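Local coordinates for protein Abbfa_003403 (Acinetobacter baumannii, PDB 4ZXH) that is a four-domain nonribosomal peptide synthetase that probably activates an amino acid, loads it on its carrier domain, condenses it and releases the product through a thioesterase, at residues G513-L523 against L599-L609; L549-P560 against T615-Y626. All blocks are in the same frame, centred on the assembly; numbering follows the deposited sequence.

Contact 1 of 2, residues G513-L523 against L599-L609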
loop_
_atom_site.group_PDB
_atom_site.type_symbol
_atom_site.label_atom_id
_atom_site.label_comp_id
_atom_site.label_asym_id
_atom_site.label_seq_id
_atom_site.Cartn_x
_atom_site.Cartn_y
_atom_site.Cartn_z
ATOM N N GLY A 513 -51.293 19.162 -21.201
ATOM C CA GLY A 513 -51.653 18.902 -22.580
ATOM C C GLY A 513 -51.911 20.202 -23.316
ATOM O O GLY A 513 -51.514 20.371 -24.470
ATOM N N GLN A 514 -52.573 21.130 -22.636
ATOM C CA GLN A 514 -52.826 22.447 -23.191
ATOM C C GLN A 514 -51.533 23.222 -23.476
ATOM O O GLN A 514 -51.438 23.908 -24.496
ATOM C CB GLN A 514 -53.737 23.237 -22.252
ATOM C CG GLN A 514 -55.200 22.857 -22.382
ATOM C CD GLN A 514 -56.106 23.562 -21.386
ATOM O OE1 GLN A 514 -55.665 24.050 -20.337
ATOM N NE2 GLN A 514 -57.390 23.616 -21.713
ATOM N N HIS A 515 -50.548 23.117 -22.585
ATOM C CA HIS A 515 -49.243 23.740 -22.815
ATOM C C HIS A 515 -48.442 23.067 -23.937
ATOM O O HIS A 515 -47.759 23.768 -24.682
ATOM C CB HIS A 515 -48.393 23.738 -21.548
ATOM C CG HIS A 515 -48.751 24.811 -20.571
ATOM N ND1 HIS A 515 -49.347 24.540 -19.356
ATOM C CD2 HIS A 515 -48.594 26.155 -20.624
ATOM C CE1 HIS A 515 -49.544 25.674 -18.705
ATOM N NE2 HIS A 515 -49.097 26.668 -19.452
ATOM N N ILE A 516 -48.480 21.729 -24.032
ATOM C CA ILE A 516 -47.821 21.026 -25.143
ATOM C C ILE A 516 -48.317 21.638 -26.456
ATOM O O ILE A 516 -47.533 22.036 -27.322
ATOM C CB ILE A 516 -48.127 19.479 -25.201
ATOM C CG1 ILE A 516 -47.929 18.759 -23.867
ATOM C CG2 ILE A 516 -47.300 18.794 -26.293
ATOM C CD1 ILE A 516 -46.563 18.749 -23.377
ATOM N N ALA A 517 -49.640 21.710 -26.566
ATOM C CA ALA A 517 -50.325 22.133 -27.767
ATOM C C ALA A 517 -50.000 23.586 -28.110
ATOM O O ALA A 517 -49.678 23.909 -29.256
ATOM C CB ALA A 517 -51.814 21.942 -27.594
ATOM N N GLY A 518 -50.069 24.453 -27.106
ATOM C CA GLY A 518 -49.849 25.875 -27.303
ATOM C C GLY A 518 -48.418 26.222 -27.666
ATOM O O GLY A 518 -48.170 27.175 -28.411
ATOM N N ILE A 519 -47.471 25.449 -27.143
ATOM C CA ILE A 519 -46.066 25.677 -27.447
ATOM C C ILE A 519 -45.740 25.102 -28.821
ATOM O O ILE A 519 -44.940 25.663 -29.577
ATOM C CB ILE A 519 -45.165 25.068 -26.369
ATOM C CG1 ILE A 519 -45.381 25.802 -25.043
ATOM C CG2 ILE A 519 -43.690 25.150 -26.757
ATOM C CD1 ILE A 519 -44.502 25.282 -23.937
ATOM N N ALA A 520 -46.385 23.999 -29.167
ATOM C CA ALA A 520 -46.179 23.424 -30.486
ATOM C C ALA A 520 -46.686 24.398 -31.542
ATOM O O ALA A 520 -46.014 24.671 -32.537
ATOM C CB ALA A 520 -46.876 22.084 -30.602
ATOM N N GLU A 521 -47.869 24.947 -31.302
ATOM C CA GLU A 521 -48.484 25.852 -32.260
ATOM C C GLU A 521 -47.743 27.185 -32.332
ATOM O O GLU A 521 -47.591 27.744 -33.409
ATOM C CB GLU A 521 -49.959 26.069 -31.917
ATOM C CG GLU A 521 -50.706 27.004 -32.864
ATOM C CD GLU A 521 -50.672 26.576 -34.335
ATOM O OE1 GLU A 521 -50.381 25.392 -34.635
ATOM O OE2 GLU A 521 -50.952 27.440 -35.197
ATOM N N TYR A 522 -47.266 27.687 -31.202
ATOM C CA TYR A 522 -46.451 28.894 -31.218
ATOM C C TYR A 522 -45.233 28.715 -32.134
ATOM O O TYR A 522 -44.912 29.595 -32.946
ATOM C CB TYR A 522 -46.009 29.238 -29.806
ATOM C CG TYR A 522 -45.418 30.625 -29.624
ATOM C CD1 TYR A 522 -46.146 31.753 -29.951
ATOM C CD2 TYR A 522 -44.155 30.805 -29.056
ATOM C CE1 TYR A 522 -45.635 33.023 -29.759
ATOM C CE2 TYR A 522 -43.630 32.082 -28.860
ATOM C CZ TYR A 522 -44.383 33.183 -29.217
ATOM O OH TYR A 522 -43.896 34.459 -29.039
ATOM N N LEU A 523 -44.570 27.562 -32.017
ATOM C CA LEU A 523 -43.374 27.295 -32.804
ATOM C C LEU A 523 -43.710 27.133 -34.300
ATOM O O LEU A 523 -43.044 27.708 -35.162
ATOM C CB LEU A 523 -42.661 26.051 -32.266
ATOM C CG LEU A 523 -42.022 26.146 -30.874
ATOM C CD1 LEU A 523 -41.573 24.772 -30.351
ATOM C CD2 LEU A 523 -40.843 27.103 -30.899
ATOM N N LEU A 599 -37.537 33.519 -29.259
ATOM C CA LEU A 599 -38.966 33.452 -28.994
ATOM C C LEU A 599 -39.265 33.359 -27.502
ATOM O O LEU A 599 -38.693 32.535 -26.786
ATOM C CB LEU A 599 -39.585 32.253 -29.689
ATOM C CG LEU A 599 -39.871 32.377 -31.170
ATOM C CD1 LEU A 599 -40.352 31.023 -31.647
ATOM C CD2 LEU A 599 -40.912 33.434 -31.389
ATOM N N ASP A 600 -40.178 34.198 -27.040
ATOM C CA ASP A 600 -40.583 34.180 -25.645
ATOM C C ASP A 600 -41.689 33.159 -25.425
ATOM O O ASP A 600 -42.803 33.318 -25.928
ATOM C CB ASP A 600 -41.035 35.576 -25.213
ATOM C CG ASP A 600 -41.447 35.643 -23.752
ATOM O OD1 ASP A 600 -41.301 34.620 -23.042
ATOM O OD2 ASP A 600 -41.916 36.727 -23.318
ATOM N N ILE A 601 -41.384 32.126 -24.653
ATOM C CA ILE A 601 -42.330 31.041 -24.384
ATOM C C ILE A 601 -43.580 31.498 -23.618
ATOM O O ILE A 601 -44.622 30.841 -23.662
ATOM C CB ILE A 601 -41.656 29.898 -23.596
ATOM C CG1 ILE A 601 -42.453 28.605 -23.714
ATOM C CG2 ILE A 601 -41.499 30.266 -22.144
ATOM C CD1 ILE A 601 -41.814 27.455 -22.970
ATOM N N ASN A 602 -43.488 32.625 -22.925
ATOM C CA ASN A 602 -44.649 33.139 -22.209
ATOM C C ASN A 602 -45.694 33.696 -23.170
ATOM O O ASN A 602 -46.859 33.842 -22.803
ATOM C CB ASN A 602 -44.230 34.219 -21.210
ATOM C CG ASN A 602 -43.332 33.682 -20.100
ATOM O OD1 ASN A 602 -43.591 32.615 -19.534
ATOM N ND2 ASN A 602 -42.258 34.419 -19.797
ATOM N N GLN A 603 -45.267 34.005 -24.393
ATOM C CA GLN A 603 -46.141 34.584 -25.413
ATOM C C GLN A 603 -46.915 33.507 -26.124
ATOM O O GLN A 603 -47.864 33.785 -26.852
ATOM C CB GLN A 603 -45.340 35.386 -26.436
ATOM C CG GLN A 603 -44.818 36.689 -25.901
ATOM C CD GLN A 603 -45.829 37.362 -25.006
ATOM O OE1 GLN A 603 -45.704 37.327 -23.779
ATOM N NE2 GLN A 603 -46.862 37.951 -25.611
ATOM N N ALA A 604 -46.486 32.270 -25.927
ATOM C CA ALA A 604 -47.188 31.130 -26.492
ATOM C C ALA A 604 -48.578 31.063 -25.898
ATOM O O ALA A 604 -48.738 31.104 -24.678
ATOM C CB ALA A 604 -46.426 29.837 -26.223
ATOM N N GLY A 605 -49.590 30.971 -26.748
ATOM C CA GLY A 605 -50.940 30.814 -26.246
ATOM C C GLY A 605 -51.087 29.543 -25.419
ATOM O O GLY A 605 -50.120 28.823 -25.125
ATOM N N VAL A 606 -52.314 29.280 -25.000
ATOM C CA VAL A 606 -52.668 27.938 -24.585
ATOM C C VAL A 606 -53.748 27.530 -25.587
ATOM O O VAL A 606 -54.569 28.350 -26.022
ATOM C CB VAL A 606 -53.118 27.857 -23.100
ATOM C CG1 VAL A 606 -53.878 26.584 -22.830
ATOM C CG2 VAL A 606 -51.904 27.939 -22.175
ATOM N N VAL A 607 -53.680 26.277 -26.007
ATOM C CA VAL A 607 -54.467 25.788 -27.118
ATOM C C VAL A 607 -55.037 24.447 -26.715
ATOM O O VAL A 607 -54.328 23.635 -26.130
ATOM C CB VAL A 607 -53.605 25.646 -28.386
ATOM C CG1 VAL A 607 -54.358 24.921 -29.473
ATOM C CG2 VAL A 607 -53.150 27.008 -28.872
ATOM N N ALA A 608 -56.312 24.206 -26.993
ATOM C CA ALA A 608 -56.888 22.925 -26.621
ATOM C C ALA A 608 -56.236 21.852 -27.473
ATOM O O ALA A 608 -56.000 22.048 -28.665
ATOM C CB ALA A 608 -58.388 22.926 -26.793
ATOM N N LEU A 609 -55.914 20.730 -26.850
ATOM C CA LEU A 609 -55.206 19.672 -27.542
ATOM C C LEU A 609 -55.992 19.176 -28.763
ATOM O O LEU A 609 -55.404 18.877 -29.808
ATOM C CB LEU A 609 -54.929 18.530 -26.568
ATOM C CG LEU A 609 -53.842 17.502 -26.877
ATOM C CD1 LEU A 609 -52.521 18.155 -27.281
ATOM C CD2 LEU A 609 -53.648 16.657 -25.630
#
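Tyr522 meets Ala604 and Gln603 through one face of its ring: Ala604 CA stands 3.6 Å above the ring plane and Gln603 C 3.9 Å above it, both displaced toward the rim. The first torsion (chi1 -167°) turns CG away from the backbone N and lays the phenol across the turn at 601-604, with the hydroxyl beside Gln603 CB. Leu599 approaches the same ring obliquely, its CD2 4.0 Å from Tyr522 CE2, the two side chains running antiparallel to one another. Outside the contact, His526 adds an edge-to-face ring partner to Tyr522.

Aliphatic contacts continue on both sides of this ring. Ile519 CD1 meets Ile601 CD1 at 3.6 Å, and Leu523 CD2 touches Leu599 CD1. Leu599 lies on strand 598-600, and Ile601 is the first residue of the turn that leaves it; the strand is an outermost one of the four-stranded parallel sheet in the adenylation domain. Helix 509-525 thus packs against that edge strand and the loop leaving it. Farther along the loop, the branches of Val606, which is poorly ordered, divide between neighbours on the helix: CG1 lies against Gln514 CB, while CG2 approaches the His515 ring at CD2 and NE2. Val607 CG2 rests 3.8 Å from Gly518 CA, and Leu609 CD1 reaches Ala517 CB at 3.9 Å.

Polar groups contribute little across the interface. Gln514 CA makes a CA-H...O contact of 3.5 Å to Val607 O, with 142° at the hydrogen. Within the turn, Asp600 OD1 accepts from Asn602 N at 3.0 Å, an Asx turn in which the N-H comes from above the carboxylate plane; Thr586 OG1 holds both Asp600 OD2 and Asn602 ND2.

Contact 2 of 2, residues L549-P560 against T615-Y626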
loop_
_atom_site.group_PDB
_atom_site.type_symbol
_atom_site.label_atom_id
_atom_site.label_comp_id
_atom_site.label_asym_id
_atom_site.label_seq_id
_atom_site.Cartn_x
_atom_site.Cartn_y
_atom_site.Cartn_z
ATOM N N LEU A 549 -41.615 18.720 -24.654
ATOM C CA LEU A 549 -42.614 17.964 -25.395
ATOM C C LEU A 549 -43.244 18.804 -26.486
ATOM O O LEU A 549 -43.633 18.276 -27.521
ATOM C CB LEU A 549 -43.680 17.418 -24.451
ATOM C CG LEU A 549 -43.182 16.334 -23.483
ATOM C CD1 LEU A 549 -44.207 16.001 -22.423
ATOM C CD2 LEU A 549 -42.822 15.087 -24.264
ATOM N N GLY A 550 -43.331 20.113 -26.261
ATOM C CA GLY A 550 -43.902 21.021 -27.247
ATOM C C GLY A 550 -43.014 21.054 -28.471
ATOM O O GLY A 550 -43.491 20.914 -29.602
ATOM N N ILE A 551 -41.712 21.215 -28.237
ATOM C CA ILE A 551 -40.725 21.215 -29.309
ATOM C C ILE A 551 -40.770 19.904 -30.088
ATOM O O ILE A 551 -40.719 19.891 -31.316
ATOM C CB ILE A 551 -39.320 21.432 -28.758
ATOM C CG1 ILE A 551 -39.178 22.850 -28.217
ATOM C CG2 ILE A 551 -38.287 21.204 -29.843
ATOM C CD1 ILE A 551 -38.011 22.991 -27.265
ATOM N N TRP A 552 -40.880 18.797 -29.370
ATOM C CA TRP A 552 -40.992 17.507 -30.017
ATOM C C TRP A 552 -42.257 17.402 -30.849
ATOM O O TRP A 552 -42.243 16.833 -31.934
ATOM C CB TRP A 552 -40.960 16.386 -28.986
ATOM C CG TRP A 552 -39.590 16.115 -28.473
ATOM C CD1 TRP A 552 -38.412 16.625 -28.952
ATOM C CD2 TRP A 552 -39.243 15.273 -27.373
ATOM N NE1 TRP A 552 -37.360 16.149 -28.211
ATOM C CE2 TRP A 552 -37.846 15.319 -27.241
ATOM C CE3 TRP A 552 -39.983 14.492 -26.489
ATOM C CZ2 TRP A 552 -37.181 14.609 -26.265
ATOM C CZ3 TRP A 552 -39.317 13.798 -25.516
ATOM C CH2 TRP A 552 -37.934 13.866 -25.407
ATOM N N ALA A 553 -43.353 17.955 -30.345
ATOM C CA ALA A 553 -44.635 17.797 -31.014
ATOM C C ALA A 553 -44.681 18.598 -32.315
ATOM O O ALA A 553 -45.480 18.305 -33.207
ATOM C CB ALA A 553 -45.759 18.204 -30.100
ATOM N N ALA A 554 -43.807 19.594 -32.421
ATOM C CA ALA A 554 -43.685 20.379 -33.643
ATOM C C ALA A 554 -42.688 19.710 -34.574
ATOM O O ALA A 554 -42.327 20.257 -35.617
ATOM C CB ALA A 554 -43.259 21.808 -33.333
ATOM N N GLY A 555 -42.242 18.522 -34.176
ATOM C CA GLY A 555 -41.323 17.724 -34.967
ATOM C C GLY A 555 -39.872 18.164 -34.882
ATOM O O GLY A 555 -39.041 17.671 -35.651
ATOM N N ALA A 556 -39.558 19.079 -33.960
ATOM C CA ALA A 556 -38.197 19.608 -33.867
ATOM C C ALA A 556 -37.367 18.889 -32.804
ATOM O O ALA A 556 -37.875 18.049 -32.053
ATOM C CB ALA A 556 -38.226 21.103 -33.583
ATOM N N ALA A 557 -36.077 19.214 -32.776
ATOM C CA ALA A 557 -35.152 18.715 -31.769
ATOM C C ALA A 557 -34.686 19.919 -30.973
ATOM O O ALA A 557 -34.560 21.012 -31.531
ATOM C CB ALA A 557 -33.986 18.006 -32.397
ATOM N N TYR A 558 -34.446 19.751 -29.674
ATOM C CA TYR A 558 -33.982 20.894 -28.906
ATOM C C TYR A 558 -32.498 20.798 -28.623
ATOM O O TYR A 558 -31.920 19.716 -28.577
ATOM C CB TYR A 558 -34.773 21.055 -27.606
ATOM C CG TYR A 558 -34.603 19.940 -26.613
ATOM C CD1 TYR A 558 -35.407 18.815 -26.662
ATOM C CD2 TYR A 558 -33.643 20.023 -25.614
ATOM C CE1 TYR A 558 -35.257 17.794 -25.751
ATOM C CE2 TYR A 558 -33.482 19.012 -24.688
ATOM C CZ TYR A 558 -34.290 17.898 -24.758
ATOM O OH TYR A 558 -34.127 16.886 -23.838
ATOM N N VAL A 559 -31.887 21.962 -28.470
ATOM C CA VAL A 559 -30.499 22.083 -28.060
ATOM C C VAL A 559 -30.430 22.814 -26.721
ATOM O O VAL A 559 -30.729 24.006 -26.652
ATOM C CB VAL A 559 -29.703 22.842 -29.104
ATOM C CG1 VAL A 559 -28.232 22.878 -28.729
ATOM C CG2 VAL A 559 -29.923 22.208 -30.466
ATOM N N PRO A 560 -30.063 22.098 -25.648
ATOM C CA PRO A 560 -30.057 22.703 -24.309
ATOM C C PRO A 560 -29.056 23.846 -24.156
ATOM O O PRO A 560 -27.851 23.638 -24.287
ATOM C CB PRO A 560 -29.673 21.533 -23.399
ATOM C CG PRO A 560 -30.059 20.326 -24.153
ATOM C CD PRO A 560 -29.781 20.656 -25.593
ATOM N N THR A 615 -51.959 17.856 -36.188
ATOM C CA THR A 615 -50.670 18.463 -36.503
ATOM C C THR A 615 -49.485 17.733 -35.847
ATOM O O THR A 615 -48.424 17.593 -36.452
ATOM C CB THR A 615 -50.649 19.954 -36.047
ATOM O OG1 THR A 615 -51.759 20.649 -36.625
ATOM C CG2 THR A 615 -49.347 20.649 -36.438
ATOM N N LEU A 616 -49.675 17.264 -34.616
ATOM C CA LEU A 616 -48.549 16.906 -33.754
ATOM C C LEU A 616 -48.034 15.486 -33.958
ATOM O O LEU A 616 -48.787 14.506 -33.905
ATOM C CB LEU A 616 -48.927 17.097 -32.289
ATOM C CG LEU A 616 -49.757 18.346 -31.983
ATOM C CD1 LEU A 616 -50.092 18.388 -30.508
ATOM C CD2 LEU A 616 -49.069 19.645 -32.418
ATOM N N ALA A 617 -46.727 15.403 -34.181
ATOM C CA ALA A 617 -46.013 14.150 -34.375
ATOM C C ALA A 617 -44.546 14.415 -34.157
ATOM O O ALA A 617 -44.023 15.394 -34.676
ATOM C CB ALA A 617 -46.242 13.600 -35.762
ATOM N N PHE A 618 -43.871 13.552 -33.411
ATOM C CA PHE A 618 -42.436 13.721 -33.207
ATOM C C PHE A 618 -41.682 13.614 -34.533
ATOM O O PHE A 618 -42.191 13.045 -35.496
ATOM C CB PHE A 618 -41.906 12.696 -32.203
ATOM C CG PHE A 618 -42.344 12.948 -30.780
ATOM C CD1 PHE A 618 -43.267 13.939 -30.479
ATOM C CD2 PHE A 618 -41.819 12.202 -29.739
ATOM C CE1 PHE A 618 -43.672 14.174 -29.163
ATOM C CE2 PHE A 618 -42.216 12.435 -28.416
ATOM C CZ PHE A 618 -43.146 13.425 -28.131
ATOM N N GLY A 619 -40.493 14.207 -34.597
ATOM C CA GLY A 619 -39.609 14.060 -35.748
ATOM C C GLY A 619 -38.654 12.898 -35.502
ATOM O O GLY A 619 -38.857 12.120 -34.560
ATOM N N ASP A 620 -37.621 12.771 -36.335
ATOM C CA ASP A 620 -36.631 11.702 -36.158
ATOM C C ASP A 620 -35.651 11.986 -35.006
ATOM O O ASP A 620 -35.374 11.107 -34.188
ATOM C CB ASP A 620 -35.842 11.478 -37.447
ATOM C CG ASP A 620 -36.654 10.772 -38.526
ATOM O OD1 ASP A 620 -37.575 9.992 -38.183
ATOM O OD2 ASP A 620 -36.364 11.005 -39.723
ATOM N N ILE A 621 -35.129 13.208 -34.955
ATOM C CA ILE A 621 -34.130 13.599 -33.966
ATOM C C ILE A 621 -34.784 14.261 -32.746
ATOM O O ILE A 621 -35.606 15.174 -32.887
ATOM C CB ILE A 621 -33.088 14.570 -34.578
ATOM C CG1 ILE A 621 -32.495 13.987 -35.855
ATOM C CG2 ILE A 621 -31.971 14.852 -33.610
ATOM C CD1 ILE A 621 -31.701 12.731 -35.624
ATOM N N ALA A 622 -34.417 13.807 -31.550
ATOM C CA ALA A 622 -35.023 14.363 -30.345
ATOM C C ALA A 622 -34.225 15.528 -29.748
ATOM O O ALA A 622 -34.804 16.521 -29.316
ATOM C CB ALA A 622 -35.203 13.291 -29.317
ATOM N N TYR A 623 -32.906 15.407 -29.705
ATOM C CA TYR A 623 -32.106 16.518 -29.237
ATOM C C TYR A 623 -30.663 16.412 -29.672
ATOM O O TYR A 623 -30.218 15.367 -30.139
ATOM C CB TYR A 623 -32.180 16.632 -27.709
ATOM C CG TYR A 623 -31.773 15.394 -26.935
ATOM C CD1 TYR A 623 -30.430 15.030 -26.808
ATOM C CD2 TYR A 623 -32.721 14.616 -26.277
ATOM C CE1 TYR A 623 -30.051 13.917 -26.078
ATOM C CE2 TYR A 623 -32.341 13.488 -25.544
ATOM C CZ TYR A 623 -31.012 13.152 -25.455
ATOM O OH TYR A 623 -30.627 12.057 -24.733
ATOM N N VAL A 624 -29.946 17.514 -29.524
ATOM C CA VAL A 624 -28.512 17.553 -29.748
ATOM C C VAL A 624 -27.891 18.004 -28.448
ATOM O O VAL A 624 -27.971 19.174 -28.094
ATOM C CB VAL A 624 -28.121 18.519 -30.879
ATOM C CG1 VAL A 624 -26.642 18.410 -31.171
ATOM C CG2 VAL A 624 -28.935 18.227 -32.123
ATOM N N MET A 625 -27.312 17.062 -27.720
ATOM C CA MET A 625 -26.789 17.319 -26.387
ATOM C C MET A 625 -25.303 17.549 -26.523
ATOM O O MET A 625 -24.574 16.671 -26.991
ATOM C CB MET A 625 -27.083 16.132 -25.452
ATOM C CG MET A 625 -26.729 16.350 -23.989
ATOM S SD MET A 625 -27.912 17.402 -23.121
ATOM C CE MET A 625 -29.481 16.641 -23.583
ATOM N N TYR A 626 -24.848 18.732 -26.149
ATOM C CA TYR A 626 -23.436 19.042 -26.295
ATOM C C TYR A 626 -22.613 18.502 -25.129
ATOM O O TYR A 626 -23.085 18.434 -24.000
ATOM C CB TYR A 626 -23.261 20.550 -26.484
ATOM C CG TYR A 626 -23.480 20.850 -27.928
ATOM C CD1 TYR A 626 -24.763 20.946 -28.446
ATOM C CD2 TYR A 626 -22.410 20.927 -28.803
ATOM C CE1 TYR A 626 -24.965 21.163 -29.792
ATOM C CE2 TYR A 626 -22.603 21.150 -30.145
ATOM C CZ TYR A 626 -23.881 21.259 -30.636
ATOM O OH TYR A 626 -24.072 21.477 -31.976
#
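Trp552 and Phe618 set their rings edge-to-face, the indole edge directed at the phenyl face, with 5.2 Å between the centroids of the five-membered ring and the phenyl ring and 59° between the planes. Trp552 CB takes part as well, lying over that phenyl ring 3.7 Å from its centroid in a CH-pi contact. At another point on its edge, in the plane of the ring, the indole gives a hydrogen bond from NE1 to Ala622 O (2.8 Å, 156° at the hydrogen). Ala622 O also accepts from Tyr558 N, and the two donors reach it from opposite faces of the carbonyl plane, so one buried oxygen ties helix and strand together.

Tyr558 and Tyr623 run side by side. With Tyr558 CG between its backbone N and carbonyl carbon (chi1 65°), that ring is laid under Tyr623 CB, which stands over its centre, 3.8 Å from the centroid; the same torsion at Tyr623 turns its ring to run alongside, and the rings themselves meet obliquely. Val624 N donates to Tyr558 O at 3.1 Å, completing a single parallel bridge. Next along the strands, Val559 CG2 lies 4.1 Å from Val624 CB, with the two valines pointing the same way.

Gly555, at positive phi, closes the helix in a Schellman motif ahead of strand 557-560. That strand hydrogen-bonds strand 533-537 on its other edge, whereas Ala622 and Tyr623 form a classic beta bulge against strand 635-640; the bridge therefore joins two sheets. Helices 641-655 and 674-679 cover Trp552 and Tyr623, and helix 567-577 packs on Val559 and Tyr626.

Contacts 1 and 2 have centres 14 Å apart and alternate along the chain. Helix 509-525 binds them directly: Ile516 CD1 lies 3.4 Å from Leu549 CB, Leu523 CD1 lies 3.7 Å from Ile551 CG1, and Ala520 CB comes within 3.7 Å of Leu616 CD2. Strands 598-600 and 557-560 are the two outermost strands of the same parallel sheet, so contact 1 meets one border and contact 2 the other. Strand 621-627 runs on toward a serine- and glycine-rich segment, partly unmodelled, that matches the phosphate-binding loop of adenylate-forming enzymes; contact 2 is thus nearer in sequence to the probable nucleotide site.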